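PDB 2ETH: transcriptional regulator, putative, Mar family from Thermotoga maritima, which probably binds DNA and regulates transcription, as a dimeric winged helix-turn-helix protein of the MarR family. Local coordinates for residues 86-91 with 102-107. Residues are numbered along the deposited sequence; the frame is centred on the assembly and turned at random.
Sequences GLVVRE and VVLTEK
Val-89 and Val-103 pair across the two antiparallel strands, 88-92 and 100-104, that form the β-hairpin wing of the winged helix-turn-helix fold shared by MarR regulators. The contact is a compact example of how such a wing is tied at its base to the helices it joins. Backbone bonds come first: Val-89 and Val-103 make a hydrogen-bonded pair, with Val-103 N lying 3.0 Å from Val-89 O at a nearly straight 173°, and Val-89 N returning the bond to Val-103 O. Beyond them Thr-105 N reaches Leu-87 O at 3.0 Å.

Apolar contacts divide between the two faces. On the inner side, Val-88 CG2 meets Val-102 CG1 at 3.7 Å, and Val-88 CG1 lies 4.0 Å from Leu-104 CD1; Leu-82, Val-79 and Ile-64 of the neighbouring helices continue this core. On the other face Val-89 CG1 sits 3.6 Å from Val-103 CG2, and the extended side chain of Glu-91 crosses that of Val-103 at about a right angle, its OE1 3.6 Å from Val-103 CG2.

Thr-105 supplies the side-chain hydrogen bond across the contact, where the chain leaves helix 72-84 and enters helix 106-127. Gly-86, with positive phi, completes the Schellman motif that follows helix 72-84, while Thr-105 is the N-cap of the second helix, its OG1 accepting from Gly-108 N. Were the threonine replaced by alanine, Gly-86 O and Gly-108 N would probably both lose the hydroxyl that they share. Lys-107, extended, runs past Leu-87 CD2 to give its NZ to Arg-85 O. With chi1 at 56°, Thr-105 holds its hydroxyl between its own N and carbonyl carbon, and from there OG1 donates to Gly-86 O at 2.7 Å.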
ATOM      1  N   GLY A  86      14.091  11.594  10.861  1.00 42.29           N
ATOM      2  CA  GLY A  86      14.977  10.964  11.841  1.00 41.49           C
ATOM      3  C   GLY A  86      14.982   9.450  11.789  1.00 40.89           C
ATOM      4  O   GLY A  86      15.386   8.796  12.761  1.00 41.72           O
ATOM      5  N   LEU A  87      14.575   8.909  10.647  1.00 39.50           N
ATOM      6  CA  LEU A  87      14.406   7.458  10.460  1.00 39.36           C
ATOM      7  C   LEU A  87      15.619   6.758   9.827  1.00 38.67           C
ATOM      8  O   LEU A  87      15.839   5.593  10.080  1.00 38.83           O
ATOM      9  CB  LEU A  87      13.151   7.157   9.608  1.00 39.13           C
ATOM     10  CG  LEU A  87      11.789   7.651  10.163  1.00 38.88           C
ATOM     11  CD1 LEU A  87      10.720   7.390   9.122  1.00 35.51           C
ATOM     12  CD2 LEU A  87      11.434   6.962  11.496  1.00 35.37           C
ATOM     13  N   VAL A  88      16.370   7.458   8.987  1.00 38.53           N
ATOM     14  CA  VAL A  88      17.550   6.897   8.298  1.00 37.69           C
ATOM     15  C   VAL A  88      18.668   7.945   8.216  1.00 38.29           C
ATOM     16  O   VAL A  88      18.456   9.143   8.463  1.00 37.76           O
ATOM     17  CB  VAL A  88      17.243   6.446   6.855  1.00 37.21           C
ATOM     18  CG1 VAL A  88      16.014   5.578   6.841  1.00 33.64           C
ATOM     19  CG2 VAL A  88      17.107   7.703   5.920  1.00 36.24           C
ATOM     20  N   VAL A  89      19.849   7.476   7.827  1.00 38.49           N
ATOM     21  CA  VAL A  89      21.027   8.293   7.761  1.00 38.89           C
ATOM     22  C   VAL A  89      21.920   7.646   6.711  1.00 39.73           C
ATOM     23  O   VAL A  89      21.791   6.487   6.478  1.00 39.48           O
ATOM     24  CB  VAL A  89      21.686   8.400   9.179  1.00 39.15           C
ATOM     25  CG1 VAL A  89      22.353   7.099   9.609  1.00 38.19           C
ATOM     26  CG2 VAL A  89      22.623   9.529   9.221  1.00 39.75           C
ATOM     27  N   ARG A  90      22.751   8.415   6.023  1.00 41.33           N
ATOM     28  CA  ARG A  90      23.704   7.882   5.046  1.00 43.03           C
ATOM     29  C   ARG A  90      25.023   7.727   5.776  1.00 42.82           C
ATOM     30  O   ARG A  90      25.491   8.666   6.381  1.00 41.58           O
ATOM     31  CB  ARG A  90      23.948   8.856   3.883  1.00 43.40           C
ATOM     32  CG  ARG A  90      22.715   9.272   3.106  1.00 47.00           C
ATOM     33  CD  ARG A  90      22.725  10.821   2.802  1.00 51.96           C
ATOM     34  NE  ARG A  90      21.887  11.196   1.651  1.00 53.62           N
ATOM     35  CZ  ARG A  90      20.956  12.159   1.635  1.00 56.82           C
ATOM     36  NH1 ARG A  90      20.725  12.928   2.695  1.00 59.84           N
ATOM     37  NH2 ARG A  90      20.246  12.375   0.532  1.00 57.04           N
ATOM     38  N   GLU A  91      25.620   6.552   5.697  1.00 44.27           N
ATOM     39  CA  GLU A  91      26.797   6.245   6.473  1.00 46.33           C
ATOM     40  C   GLU A  91      27.860   5.646   5.623  1.00 46.75           C
ATOM     41  O   GLU A  91      27.587   4.861   4.764  1.00 45.07           O
ATOM     42  CB  GLU A  91      26.455   5.283   7.609  1.00 46.44           C
ATOM     43  CG  GLU A  91      26.028   6.003   8.877  1.00 50.56           C
ATOM     44  CD  GLU A  91      26.115   5.121  10.134  1.00 55.47           C
ATOM     45  OE1 GLU A  91      26.097   3.862  10.018  1.00 58.52           O
ATOM     46  OE2 GLU A  91      26.228   5.704  11.240  1.00 57.84           O
ATOM     47  N   VAL A 102      22.469   3.987   2.811  1.00 42.72           N
ATOM     48  CA  VAL A 102      21.403   4.411   3.671  1.00 41.97           C
ATOM     49  C   VAL A 102      21.216   3.269   4.711  1.00 42.14           C
ATOM     50  O   VAL A 102      21.046   2.109   4.369  1.00 42.50           O
ATOM     51  CB  VAL A 102      20.107   4.730   2.852  1.00 41.97           C
ATOM     52  CG1 VAL A 102      19.075   5.410   3.706  1.00 42.32           C
ATOM     53  CG2 VAL A 102      20.397   5.630   1.678  1.00 40.99           C
ATOM     54  N   VAL A 103      21.276   3.615   5.978  1.00 41.09           N
ATOM     55  CA  VAL A 103      21.022   2.700   7.056  1.00 40.22           C
ATOM     56  C   VAL A 103      19.938   3.332   7.961  1.00 40.57           C
ATOM     57  O   VAL A 103      19.727   4.529   7.964  1.00 39.26           O
ATOM     58  CB  VAL A 103      22.314   2.425   7.845  1.00 40.25           C
ATOM     59  CG1 VAL A 103      23.390   1.834   6.915  1.00 38.44           C
ATOM     60  CG2 VAL A 103      22.815   3.702   8.532  1.00 38.05           C
ATOM     61  N   LEU A 104      19.272   2.500   8.733  1.00 41.17           N
ATOM     62  CA  LEU A 104      18.263   2.944   9.699  1.00 41.95           C
ATOM     63  C   LEU A 104      18.921   3.606  10.909  1.00 42.29           C
ATOM     64  O   LEU A 104      19.979   3.199  11.356  1.00 43.68           O
ATOM     65  CB  LEU A 104      17.393   1.735  10.146  1.00 41.30           C
ATOM     66  CG  LEU A 104      16.048   1.489   9.420  1.00 43.16           C
ATOM     67  CD1 LEU A 104      16.058   1.735   7.898  1.00 42.71           C
ATOM     68  CD2 LEU A 104      15.476   0.103   9.755  1.00 41.68           C
ATOM     69  N   THR A 105      18.294   4.639  11.460  1.00 42.71           N
ATOM     70  CA  THR A 105      18.715   5.146  12.761  1.00 41.65           C
ATOM     71  C   THR A 105      18.210   4.227  13.847  1.00 41.86           C
ATOM     72  O   THR A 105      17.619   3.251  13.562  1.00 42.53           O
ATOM     73  CB  THR A 105      18.203   6.540  12.959  1.00 41.15           C
ATOM     74  OG1 THR A 105      16.767   6.533  12.797  1.00 41.69           O
ATOM     75  CG2 THR A 105      18.890   7.434  11.943  1.00 37.20           C
ATOM     76  N   GLU A 106      18.457   4.543  15.102  1.00 43.30           N
ATOM     77  CA  GLU A 106      17.854   3.828  16.198  1.00 43.53           C
ATOM     78  C   GLU A 106      16.359   3.936  16.165  1.00 44.06           C
ATOM     79  O   GLU A 106      15.654   2.954  16.437  1.00 44.29           O
ATOM     80  CB  GLU A 106      18.331   4.385  17.531  1.00 44.04           C
ATOM     81  CG  GLU A 106      17.793   3.570  18.714  1.00 44.22           C
ATOM     82  CD  GLU A 106      18.674   3.598  19.930  1.00 47.11           C
ATOM     83  OE1 GLU A 106      19.753   4.223  19.883  1.00 47.49           O
ATOM     84  OE2 GLU A 106      18.291   2.961  20.946  1.00 51.68           O
ATOM     85  N   LYS A 107      15.883   5.144  15.874  1.00 44.24           N
ATOM     86  CA  LYS A 107      14.466   5.423  15.799  1.00 44.91           C
ATOM     87  C   LYS A 107      13.842   4.744  14.599  1.00 45.03           C
ATOM     88  O   LYS A 107      12.656   4.429  14.620  1.00 44.04           O
ATOM     89  CB  LYS A 107      14.220   6.934  15.711  1.00 45.66           C
ATOM     90  CG  LYS A 107      12.800   7.329  15.406  1.00 47.24           C
ATOM     91  CD  LYS A 107      12.678   8.825  15.338  1.00 51.52           C
ATOM     92  CE  LYS A 107      11.357   9.282  14.757  1.00 52.31           C
ATOM     93  NZ  LYS A 107      11.286  10.766  14.889  1.00 52.53           N
TER